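Local coordinates for protein tryptophan halogenase superfamily (Brevundimonas sp. BAL3, PDB 6FRL) that probably catalyses the flavin-dependent halogenation of an aromatic substrate, with a preference for bromination over chlorination, at residues P247-N258 / R284-S295; R394-N404 / C415-L424. All coordinates share one frame; numbering follows the deposited sequence.

Contact 1. Residues P247-N258 / R284-S295; sequences PCDAAYAVQSEN and RHRAGNGLVFSS
With chi1 at 71°, the carboxylate of D249 is set between its own backbone N and carbonyl carbon, and from there reaches S295. S295 swings its hydroxyl the same way (chi1 68°): the backbone N of S295 gives a nearly straight bond of 2.8 Å to D249 OD1, and S295 OG donates to D249 OD2. Each oxygen uses its syn lone pair, so both partners sit within the fork of the carboxylate. With an alanine in place of D249, the amide and hydroxyl of S295 would probably lose these two acceptors, and the S295 side chain would be freer to turn. Just inside, D249 and A250 both face F293, a classic beta bulge in which F293 O takes D249 N at 3.1 Å and A250 N only weakly. The methyl of A250 lies over one face of the F293 ring in a CH-pi contact, 4.2 Å from CB to the centroid, while Y252 CD2 approaches F293 CE1 at 3.7 Å. Beyond the bulge, strands 250-257 and 286-293 run antiparallel inside the seven-stranded mixed sheet, with paired backbone bonds joining Y252 to L291 and S256 to A287; strands 314-323 and 276-282 flank them, and helix 300-307 covers the face that carries Y252 and F293. Farther along that face the amide of N289 bridges two residues of the facing strand: ND2 donates to V254 O at 2.9 Å and to S256 OG at 2.9 Å, both acceptors close to the amide plane, while OD1 is taken by the backbone of L312, which fixes the amide's rotation. On the opposite face of the sheet, Q255 OE1 comes within 3.2 Å of G288 CA and accepts a bond from G55, and R286 forms a salt bridge with D168.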
loop_
_atom_site.group_PDB
_atom_site.type_symbol
_atom_site.label_atom_id
_atom_site.label_comp_id
_atom_site.label_asym_id
_atom_site.label_seq_id
_atom_site.Cartn_x
_atom_site.Cartn_y
_atom_site.Cartn_z
ATOM N N PRO B 247 -19.316 -18.374 -13.449
ATOM C CA PRO B 247 -20.137 -19.370 -14.160
ATOM C C PRO B 247 -19.342 -20.344 -15.045
ATOM O O PRO B 247 -19.567 -21.561 -14.976
ATOM C CB PRO B 247 -21.060 -18.514 -15.027
ATOM C CG PRO B 247 -20.329 -17.231 -15.245
ATOM C CD PRO B 247 -19.472 -17.020 -14.019
ATOM N N CYS B 248 -18.409 -19.814 -15.842
ATOM C CA CYS B 248 -17.757 -20.594 -16.879
ATOM C C CYS B 248 -16.908 -21.726 -16.282
ATOM O O CYS B 248 -16.257 -21.569 -15.231
ATOM C CB CYS B 248 -16.953 -19.701 -17.808
ATOM S SG CYS B 248 -17.993 -18.525 -18.707
ATOM N N ASP B 249 -16.973 -22.878 -16.949
ATOM C CA ASP B 249 -16.388 -24.126 -16.449
ATOM C C ASP B 249 -15.658 -24.968 -17.527
ATOM O O ASP B 249 -15.295 -26.100 -17.269
ATOM C CB ASP B 249 -17.498 -24.942 -15.772
ATOM C CG ASP B 249 -18.503 -25.519 -16.767
ATOM O OD1 ASP B 249 -18.774 -24.909 -17.816
ATOM O OD2 ASP B 249 -19.031 -26.611 -16.499
ATOM N N ALA B 250 -15.414 -24.403 -18.711
ATOM C CA ALA B 250 -14.726 -25.121 -19.780
ATOM C C ALA B 250 -14.118 -24.138 -20.766
ATOM O O ALA B 250 -14.483 -22.946 -20.771
ATOM C CB ALA B 250 -15.700 -26.018 -20.511
ATOM N N ALA B 251 -13.205 -24.634 -21.604
ATOM C CA ALA B 251 -12.631 -23.815 -22.647
ATOM C C ALA B 251 -12.081 -24.619 -23.828
ATOM O O ALA B 251 -11.592 -25.739 -23.655
ATOM C CB ALA B 251 -11.525 -22.947 -22.068
ATOM N N TYR B 252 -12.149 -24.017 -25.017
ATOM C CA TYR B 252 -11.499 -24.527 -26.207
ATOM C C TYR B 252 -10.397 -23.550 -26.652
ATOM O O TYR B 252 -10.602 -22.338 -26.660
ATOM C CB TYR B 252 -12.516 -24.679 -27.334
ATOM C CG TYR B 252 -13.303 -25.978 -27.330
ATOM C CD1 TYR B 252 -12.697 -27.177 -27.655
ATOM C CD2 TYR B 252 -14.673 -25.986 -27.068
ATOM C CE1 TYR B 252 -13.417 -28.348 -27.692
ATOM C CE2 TYR B 252 -15.407 -27.153 -27.106
ATOM C CZ TYR B 252 -14.776 -28.337 -27.409
ATOM O OH TYR B 252 -15.498 -29.526 -27.424
ATOM N N ALA B 253 -9.229 -24.068 -27.022
ATOM C CA ALA B 253 -8.159 -23.227 -27.571
ATOM C C ALA B 253 -7.672 -23.814 -28.883
ATOM O O ALA B 253 -7.676 -25.046 -29.059
ATOM C CB ALA B 253 -7.000 -23.112 -26.594
ATOM N N VAL B 254 -7.242 -22.937 -29.781
ATOM C CA VAL B 254 -6.733 -23.347 -31.059
ATOM C C VAL B 254 -5.809 -22.245 -31.601
ATOM O O VAL B 254 -6.181 -21.045 -31.580
ATOM C CB VAL B 254 -7.894 -23.667 -32.039
ATOM C CG1 VAL B 254 -8.781 -22.453 -32.282
ATOM C CG2 VAL B 254 -7.379 -24.195 -33.381
ATOM N N GLN B 255 -4.607 -22.657 -32.048
ATOM C CA GLN B 255 -3.678 -21.751 -32.706
ATOM C C GLN B 255 -4.118 -21.549 -34.154
ATOM O O GLN B 255 -4.574 -22.487 -34.807
ATOM C CB GLN B 255 -2.219 -22.264 -32.672
ATOM C CG GLN B 255 -1.528 -22.274 -31.323
ATOM C CD GLN B 255 -1.195 -20.881 -30.792
ATOM O OE1 GLN B 255 -1.909 -20.372 -29.911
ATOM N NE2 GLN B 255 -0.107 -20.271 -31.291
ATOM N N SER B 256 -3.982 -20.320 -34.631
ATOM C CA SER B 256 -4.301 -19.960 -35.992
ATOM C C SER B 256 -3.068 -19.381 -36.687
ATOM O O SER B 256 -2.179 -18.799 -36.034
ATOM C CB SER B 256 -5.460 -18.962 -36.022
ATOM O OG SER B 256 -5.135 -17.700 -35.476
ATOM N N GLU B 257 -3.032 -19.554 -38.016
ATOM C CA GLU B 257 -1.964 -19.046 -38.882
ATOM C C GLU B 257 -2.486 -17.766 -39.514
ATOM O O GLU B 257 -3.583 -17.766 -40.032
ATOM C CB GLU B 257 -1.616 -20.099 -39.949
ATOM C CG GLU B 257 -0.434 -19.760 -40.864
ATOM C CD GLU B 257 0.675 -20.803 -40.802
ATOM O OE1 GLU B 257 1.843 -20.379 -40.641
ATOM O OE2 GLU B 257 0.397 -22.035 -40.882
ATOM N N ASN B 258 -1.711 -16.685 -39.461
ATOM C CA ASN B 258 -2.138 -15.394 -40.040
ATOM C C ASN B 258 -2.331 -15.523 -41.558
ATOM O O ASN B 258 -1.568 -16.226 -42.211
ATOM C CB ASN B 258 -1.113 -14.276 -39.764
ATOM C CG ASN B 258 -1.106 -13.796 -38.325
ATOM O OD1 ASN B 258 -0.266 -13.005 -37.964
ATOM N ND2 ASN B 258 -2.033 -14.269 -37.509
ATOM N N ARG B 284 3.422 -12.618 -33.976
ATOM C CA ARG B 284 3.914 -12.018 -35.243
ATOM C C ARG B 284 3.363 -12.628 -36.522
ATOM O O ARG B 284 2.985 -11.872 -37.419
ATOM C CB ARG B 284 5.452 -11.973 -35.313
ATOM C CG ARG B 284 6.031 -10.728 -34.658
ATOM C CD ARG B 284 7.408 -10.351 -35.179
ATOM N NE ARG B 284 8.401 -11.402 -34.957
ATOM C CZ ARG B 284 8.926 -11.748 -33.768
ATOM N NH1 ARG B 284 8.570 -11.143 -32.618
ATOM N NH2 ARG B 284 9.833 -12.741 -33.728
ATOM N N HIS B 285 3.328 -13.961 -36.607
ATOM C CA HIS B 285 2.765 -14.689 -37.789
ATOM C C HIS B 285 1.651 -15.699 -37.414
ATOM O O HIS B 285 1.109 -16.394 -38.270
ATOM C CB HIS B 285 3.874 -15.431 -38.581
ATOM C CG HIS B 285 5.098 -14.606 -38.868
ATOM N ND1 HIS B 285 5.089 -13.516 -39.713
ATOM C CD2 HIS B 285 6.379 -14.734 -38.439
ATOM C CE1 HIS B 285 6.306 -12.995 -39.776
ATOM N NE2 HIS B 285 7.108 -13.719 -39.013
ATOM N N ARG B 286 1.295 -15.763 -36.143
ATOM C CA ARG B 286 0.334 -16.738 -35.625
ATOM C C ARG B 286 -0.506 -16.072 -34.544
ATOM O O ARG B 286 -0.203 -14.961 -34.103
ATOM C CB ARG B 286 1.055 -17.959 -35.040
ATOM C CG ARG B 286 1.718 -18.881 -36.072
ATOM C CD ARG B 286 2.917 -19.669 -35.491
ATOM N NE ARG B 286 2.734 -20.073 -34.078
ATOM C CZ ARG B 286 3.579 -19.849 -33.051
ATOM N NH1 ARG B 286 4.761 -19.225 -33.199
ATOM N NH2 ARG B 286 3.222 -20.269 -31.845
ATOM N N ALA B 287 -1.580 -16.733 -34.126
ATOM C CA ALA B 287 -2.360 -16.195 -33.021
ATOM C C ALA B 287 -2.944 -17.294 -32.150
ATOM O O ALA B 287 -3.245 -18.382 -32.639
ATOM C CB ALA B 287 -3.441 -15.268 -33.532
ATOM N N GLY B 288 -3.054 -16.999 -30.850
ATOM C CA GLY B 288 -3.840 -17.783 -29.927
ATOM C C GLY B 288 -5.313 -17.399 -30.045
ATOM O O GLY B 288 -5.651 -16.208 -30.155
ATOM N N ASN B 289 -6.180 -18.417 -30.076
ATOM C CA ASN B 289 -7.630 -18.222 -30.080
ATOM C C ASN B 289 -8.249 -19.135 -29.040
ATOM O O ASN B 289 -7.713 -20.200 -28.762
ATOM C CB ASN B 289 -8.268 -18.577 -31.419
ATOM C CG ASN B 289 -7.587 -17.934 -32.595
ATOM O OD1 ASN B 289 -8.127 -16.996 -33.202
ATOM N ND2 ASN B 289 -6.398 -18.451 -32.950
ATOM N N GLY B 290 -9.394 -18.728 -28.495
ATOM C CA GLY B 290 -10.180 -19.607 -27.632
ATOM C C GLY B 290 -11.564 -19.095 -27.249
ATOM O O GLY B 290 -11.895 -17.943 -27.465
ATOM N N LEU B 291 -12.369 -19.988 -26.705
ATOM C CA LEU B 291 -13.653 -19.662 -26.156
ATOM C C LEU B 291 -13.699 -20.252 -24.756
ATOM O O LEU B 291 -13.465 -21.460 -24.571
ATOM C CB LEU B 291 -14.792 -20.246 -27.004
ATOM C CG LEU B 291 -16.189 -19.662 -26.701
ATOM C CD1 LEU B 291 -16.472 -18.470 -27.610
ATOM C CD2 LEU B 291 -17.305 -20.702 -26.821
ATOM N N VAL B 292 -13.983 -19.386 -23.781
ATOM C CA VAL B 292 -14.321 -19.786 -22.401
ATOM C C VAL B 292 -15.849 -19.764 -22.276
ATOM O O VAL B 292 -16.461 -18.801 -22.713
ATOM C CB VAL B 292 -13.724 -18.776 -21.386
ATOM C CG1 VAL B 292 -14.223 -19.061 -19.957
ATOM C CG2 VAL B 292 -12.200 -18.782 -21.482
ATOM N N PHE B 293 -16.463 -20.780 -21.673
ATOM C CA PHE B 293 -17.936 -20.848 -21.662
ATOM C C PHE B 293 -18.521 -21.758 -20.576
ATOM O O PHE B 293 -17.800 -22.533 -19.934
ATOM C CB PHE B 293 -18.427 -21.305 -23.038
ATOM C CG PHE B 293 -18.005 -22.702 -23.391
ATOM C CD1 PHE B 293 -16.745 -22.950 -23.924
ATOM C CD2 PHE B 293 -18.862 -23.778 -23.158
ATOM C CE1 PHE B 293 -16.356 -24.245 -24.226
ATOM C CE2 PHE B 293 -18.485 -25.078 -23.450
ATOM C CZ PHE B 293 -17.232 -25.313 -23.996
ATOM N N SER B 294 -19.845 -21.652 -20.393
ATOM C CA SER B 294 -20.625 -22.528 -19.457
ATOM C C SER B 294 -21.213 -23.754 -20.176
ATOM O O SER B 294 -22.093 -23.605 -21.004
ATOM C CB SER B 294 -21.764 -21.739 -18.796
ATOM O OG SER B 294 -22.583 -22.566 -17.974
ATOM N N SER B 295 -20.742 -24.960 -19.850
ATOM C CA SER B 295 -21.253 -26.193 -20.501
ATOM C C SER B 295 -22.743 -26.425 -20.182
ATOM O O SER B 295 -23.477 -26.951 -21.011
ATOM C CB SER B 295 -20.390 -27.436 -20.188
ATOM O OG SER B 295 -20.478 -27.831 -18.841
HETATM O O HOH W 1 -1.500 -12.512 -35.257
#

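Contact 2. Residues R394-N404 / C415-L424; sequences RDFIILHYKLN and CREMPVPETL
The last turns of helix 376-402 lie against a chain that leaves helix 410-417, runs extended through M418-V420 and enters helix 422-434 after P421 at the N-cap position, CA atoms coming as near as 4.6 Å at K402 and R416. K402 bends at chi2 (54°), which turns its ammonium group in toward the end of helix 410-417. NZ there donates to R416 O at 2.9 Å, from well above the carbonyl plane, and to M418 O at 2.9 Å, gripping two carbonyls just where the chain stops being helical; its CE methylene also packs on V420 CG1. A water bridges K402 O and R416 O beside it. At the other end, T423 OG1 donates to D395 OD2 at 2.6 Å, while OD1 receives NE and NH2 of R394 side-on from one face of the carboxylate; R392 makes a salt bridge to OD2, so the carboxylate has a basic partner on each oxygen. P421 CG rests over one face of the R394 guanidinium, which also makes a cation-pi contact with W242. In the mainly helical part of the chain, the connection between helices 410-417 and 422-434 folds back along the end of helix 376-402. Between the polar ends the filling is aliphatic: I398 CG2 meets L424 CD2 at 3.4 Å, and I398 CD1 abuts P421 CD. Toward the C-terminal end of helix 376-402, C415 SG touches Y401 CD1 at 3.8 Å, obliquely to the ring, whose hydroxyl bonds to E348. N404 closes this end: its ND2 bonds to Y401 O in the carbonyl plane, and N404 O, which lies near the plane of the R416 guanidinium, accepts from R416 NH1 at 3.0 Å, with NH1 standing above the plane of that carbonyl.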
loop_
_atom_site.group_PDB
_atom_site.type_symbol
_atom_site.label_atom_id
_atom_site.label_comp_id
_atom_site.label_asym_id
_atom_site.label_seq_id
_atom_site.Cartn_x
_atom_site.Cartn_y
_atom_site.Cartn_z
ATOM N N ARG B 394 -9.702 -12.670 -8.372
ATOM C CA ARG B 394 -11.073 -13.190 -8.517
ATOM C C ARG B 394 -12.156 -12.085 -8.596
ATOM O O ARG B 394 -12.946 -12.041 -9.547
ATOM C CB ARG B 394 -11.375 -14.145 -7.363
ATOM C CG ARG B 394 -12.755 -14.788 -7.362
ATOM C CD ARG B 394 -13.092 -15.241 -5.964
ATOM N NE ARG B 394 -13.110 -14.130 -5.005
ATOM C CZ ARG B 394 -13.218 -14.275 -3.685
ATOM N NH1 ARG B 394 -13.324 -15.490 -3.159
ATOM N NH2 ARG B 394 -13.217 -13.198 -2.891
ATOM N N ASP B 395 -12.164 -11.201 -7.600
ATOM C CA ASP B 395 -13.117 -10.086 -7.529
ATOM C C ASP B 395 -13.056 -9.171 -8.745
ATOM O O ASP B 395 -14.094 -8.779 -9.258
ATOM C CB ASP B 395 -12.900 -9.260 -6.251
ATOM C CG ASP B 395 -13.318 -10.008 -4.997
ATOM O OD1 ASP B 395 -13.729 -11.190 -5.089
ATOM O OD2 ASP B 395 -13.217 -9.410 -3.914
ATOM N N PHE B 396 -11.859 -8.823 -9.213
ATOM C CA PHE B 396 -11.763 -8.053 -10.454
ATOM C C PHE B 396 -12.396 -8.798 -11.621
ATOM O O PHE B 396 -13.133 -8.187 -12.399
ATOM C CB PHE B 396 -10.297 -7.682 -10.757
ATOM C CG PHE B 396 -10.122 -6.692 -11.878
ATOM C CD1 PHE B 396 -10.715 -5.435 -11.806
ATOM C CD2 PHE B 396 -9.310 -6.984 -12.973
ATOM C CE1 PHE B 396 -10.533 -4.497 -12.841
ATOM C CE2 PHE B 396 -9.129 -6.060 -13.996
ATOM C CZ PHE B 396 -9.752 -4.810 -13.926
ATOM N N ILE B 397 -12.125 -10.113 -11.738
ATOM C CA ILE B 397 -12.722 -10.929 -12.821
ATOM C C ILE B 397 -14.267 -10.974 -12.709
ATOM O O ILE B 397 -14.975 -10.733 -13.674
ATOM C CB ILE B 397 -12.108 -12.356 -12.880
ATOM C CG1 ILE B 397 -10.652 -12.244 -13.365
ATOM C CG2 ILE B 397 -12.910 -13.257 -13.819
ATOM C CD1 ILE B 397 -9.791 -13.456 -13.116
ATOM N N ILE B 398 -14.767 -11.259 -11.513
ATOM C CA ILE B 398 -16.203 -11.268 -11.245
ATOM C C ILE B 398 -16.921 -9.989 -11.745
ATOM O O ILE B 398 -17.963 -10.073 -12.428
ATOM C CB ILE B 398 -16.463 -11.464 -9.729
ATOM C CG1 ILE B 398 -16.146 -12.907 -9.344
ATOM C CG2 ILE B 398 -17.926 -11.141 -9.382
ATOM C CD1 ILE B 398 -16.070 -13.148 -7.859
ATOM N N LEU B 399 -16.354 -8.825 -11.411
ATOM C CA LEU B 399 -16.925 -7.528 -11.784
ATOM C C LEU B 399 -17.315 -7.442 -13.250
ATOM O O LEU B 399 -18.358 -6.846 -13.561
ATOM C CB LEU B 399 -15.967 -6.357 -11.439
ATOM C CG LEU B 399 -16.540 -4.948 -11.619
ATOM C CD1 LEU B 399 -17.695 -4.696 -10.670
ATOM C CD2 LEU B 399 -15.492 -3.882 -11.448
ATOM N N HIS B 400 -16.483 -8.006 -14.133
ATOM C CA HIS B 400 -16.705 -7.942 -15.580
ATOM C C HIS B 400 -18.075 -8.603 -15.952
ATOM O O HIS B 400 -18.858 -8.094 -16.791
ATOM C CB HIS B 400 -15.576 -8.638 -16.349
ATOM C CG HIS B 400 -14.230 -7.961 -16.294
ATOM N ND1 HIS B 400 -13.462 -7.903 -15.148
ATOM C CD2 HIS B 400 -13.464 -7.408 -17.283
ATOM C CE1 HIS B 400 -12.303 -7.318 -15.420
ATOM N NE2 HIS B 400 -12.280 -7.008 -16.707
ATOM N N TYR B 401 -18.359 -9.729 -15.318
ATOM C CA TYR B 401 -19.622 -10.429 -15.542
ATOM C C TYR B 401 -20.791 -9.702 -14.858
ATOM O O TYR B 401 -21.852 -9.522 -15.446
ATOM C CB TYR B 401 -19.551 -11.867 -14.991
ATOM C CG TYR B 401 -18.635 -12.812 -15.734
ATOM C CD1 TYR B 401 -19.008 -13.342 -16.982
ATOM C CD2 TYR B 401 -17.407 -13.224 -15.190
ATOM C CE1 TYR B 401 -18.169 -14.215 -17.668
ATOM C CE2 TYR B 401 -16.576 -14.110 -15.870
ATOM C CZ TYR B 401 -16.963 -14.601 -17.103
ATOM O OH TYR B 401 -16.187 -15.501 -17.788
ATOM N N LYS B 402 -20.570 -9.305 -13.603
ATOM C CA LYS B 402 -21.576 -8.629 -12.785
ATOM C C LYS B 402 -22.191 -7.384 -13.420
ATOM O O LYS B 402 -23.372 -7.126 -13.193
ATOM C CB LYS B 402 -20.973 -8.272 -11.433
ATOM C CG LYS B 402 -21.946 -7.619 -10.442
ATOM C CD LYS B 402 -23.199 -8.456 -10.229
ATOM C CE LYS B 402 -23.942 -8.112 -8.958
ATOM N NZ LYS B 402 -25.251 -8.832 -8.892
ATOM N N LEU B 403 -21.404 -6.628 -14.199
ATOM C CA LEU B 403 -21.839 -5.352 -14.790
ATOM C C LEU B 403 -22.238 -5.410 -16.279
ATOM O O LEU B 403 -22.522 -4.364 -16.921
ATOM C CB LEU B 403 -20.722 -4.316 -14.633
ATOM C CG LEU B 403 -20.200 -4.047 -13.220
ATOM C CD1 LEU B 403 -19.139 -2.971 -13.274
ATOM C CD2 LEU B 403 -21.334 -3.614 -12.308
ATOM N N ASN B 404 -22.290 -6.610 -16.841
ATOM C CA ASN B 404 -22.635 -6.742 -18.249
ATOM C C ASN B 404 -24.054 -6.179 -18.500
ATOM O O ASN B 404 -24.878 -6.162 -17.592
ATOM C CB ASN B 404 -22.473 -8.193 -18.704
ATOM C CG ASN B 404 -23.744 -8.994 -18.559
ATOM O OD1 ASN B 404 -24.612 -8.937 -19.435
ATOM N ND2 ASN B 404 -23.848 -9.776 -17.484
ATOM N N CYS B 415 -25.674 -13.600 -14.605
ATOM C CA CYS B 415 -24.402 -12.945 -14.209
ATOM C C CYS B 415 -24.680 -11.593 -13.538
ATOM O O CYS B 415 -24.130 -11.318 -12.464
ATOM C CB CYS B 415 -23.468 -12.778 -15.413
ATOM S SG CYS B 415 -22.544 -14.270 -15.836
ATOM N N ARG B 416 -25.577 -10.805 -14.147
ATOM C CA ARG B 416 -26.044 -9.514 -13.604
ATOM C C ARG B 416 -26.792 -9.579 -12.251
ATOM O O ARG B 416 -26.694 -8.653 -11.448
ATOM C CB ARG B 416 -26.903 -8.808 -14.648
ATOM C CG ARG B 416 -27.323 -7.393 -14.310
ATOM C CD ARG B 416 -27.869 -6.664 -15.538
ATOM N NE ARG B 416 -28.753 -7.520 -16.342
ATOM C CZ ARG B 416 -28.513 -7.977 -17.583
ATOM N NH1 ARG B 416 -27.400 -7.670 -18.266
ATOM N NH2 ARG B 416 -29.422 -8.758 -18.169
ATOM N N GLU B 417 -27.498 -10.669 -11.989
ATOM C CA GLU B 417 -28.208 -10.836 -10.729
ATOM C C GLU B 417 -27.544 -11.789 -9.750
ATOM O O GLU B 417 -28.023 -11.922 -8.627
ATOM C CB GLU B 417 -29.645 -11.274 -11.018
ATOM C CG GLU B 417 -30.504 -10.167 -11.654
ATOM C CD GLU B 417 -31.579 -10.709 -12.575
ATOM O OE1 GLU B 417 -32.112 -11.810 -12.299
ATOM O OE2 GLU B 417 -31.897 -10.039 -13.580
ATOM N N MET B 418 -26.446 -12.448 -10.147
ATOM C CA MET B 418 -25.723 -13.415 -9.256
ATOM C C MET B 418 -25.183 -12.719 -8.002
ATOM O O MET B 418 -24.777 -11.559 -8.057
ATOM C CB MET B 418 -24.565 -14.156 -9.987
ATOM C CG MET B 418 -23.211 -13.437 -10.035
ATOM S SD MET B 418 -21.990 -13.957 -11.261
ATOM C CE MET B 418 -21.974 -15.705 -10.889
ATOM N N PRO B 419 -25.177 -13.419 -6.872
ATOM C CA PRO B 419 -24.461 -12.855 -5.726
ATOM C C PRO B 419 -22.926 -12.833 -5.934
ATOM O O PRO B 419 -22.401 -13.598 -6.730
ATOM C CB PRO B 419 -24.881 -13.746 -4.549
ATOM C CG PRO B 419 -25.351 -15.006 -5.155
ATOM C CD PRO B 419 -25.722 -14.757 -6.596
ATOM N N VAL B 420 -22.247 -11.912 -5.245
ATOM C CA VAL B 420 -20.824 -11.691 -5.402
ATOM C C VAL B 420 -20.234 -11.504 -4.020
ATOM O O VAL B 420 -20.926 -11.093 -3.091
ATOM C CB VAL B 420 -20.492 -10.460 -6.314
ATOM C CG1 VAL B 420 -21.262 -10.509 -7.623
ATOM C CG2 VAL B 420 -20.777 -9.131 -5.641
ATOM N N PRO B 421 -18.941 -11.794 -3.867
ATOM C CA PRO B 421 -18.363 -11.633 -2.555
ATOM C C PRO B 421 -18.626 -10.244 -1.960
ATOM O O PRO B 421 -18.729 -9.264 -2.700
ATOM C CB PRO B 421 -16.865 -11.862 -2.809
ATOM C CG PRO B 421 -16.836 -12.767 -3.999
ATOM C CD PRO B 421 -17.964 -12.282 -4.857
ATOM N N GLU B 422 -18.747 -10.193 -0.633
ATOM C CA GLU B 422 -18.879 -8.948 0.136
ATOM C C GLU B 422 -17.763 -7.934 -0.135
ATOM O O GLU B 422 -18.017 -6.727 -0.150
ATOM C CB GLU B 422 -18.990 -9.246 1.655
ATOM C CG GLU B 422 -18.506 -8.115 2.584
ATOM C CD GLU B 422 -19.237 -8.055 3.936
ATOM O OE1 GLU B 422 -19.516 -9.130 4.536
ATOM O OE2 GLU B 422 -19.531 -6.912 4.383
ATOM N N THR B 423 -16.537 -8.403 -0.312
ATOM C CA THR B 423 -15.406 -7.511 -0.676
ATOM C C THR B 423 -15.682 -6.673 -1.958
ATOM O O THR B 423 -15.361 -5.479 -2.002
ATOM C CB THR B 423 -14.118 -8.327 -0.872
ATOM O OG1 THR B 423 -14.435 -9.512 -1.583
ATOM C CG2 THR B 423 -13.526 -8.723 0.466
ATOM N N LEU B 424 -16.312 -7.305 -2.951
ATOM C CA LEU B 424 -16.730 -6.657 -4.180
ATOM C C LEU B 424 -17.998 -5.806 -4.034
ATOM O O LEU B 424 -18.133 -4.773 -4.730
ATOM C CB LEU B 424 -16.946 -7.694 -5.283
ATOM C CG LEU B 424 -17.278 -7.134 -6.670
ATOM C CD1 LEU B 424 -16.186 -6.163 -7.151
ATOM C CD2 LEU B 424 -17.437 -8.293 -7.638
HETATM O O HOH W 2 -25.180 -6.089 -11.281
#

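How the contacts relate
Both contacts are largely buried, but they hold different elements: contact 1 joins two neighbouring strands of the seven-stranded mixed sheet, contact 2 packs a long helix on the turn between two later helices. In contact 1 a ladder of backbone bonds does most of the work, with side chains reinforcing it at the bulge and at N289; in contact 2 side chains carry the load, charged or polar groups meeting carbonyls and a carboxylate around an aliphatic centre. Their centres lie about 23 Å apart, yet they meet at one corner, where C248 SG packs at 3.6 Å from Y401 OH and P247 CG at 3.7 Å from C415 SG, joining sheet to helices.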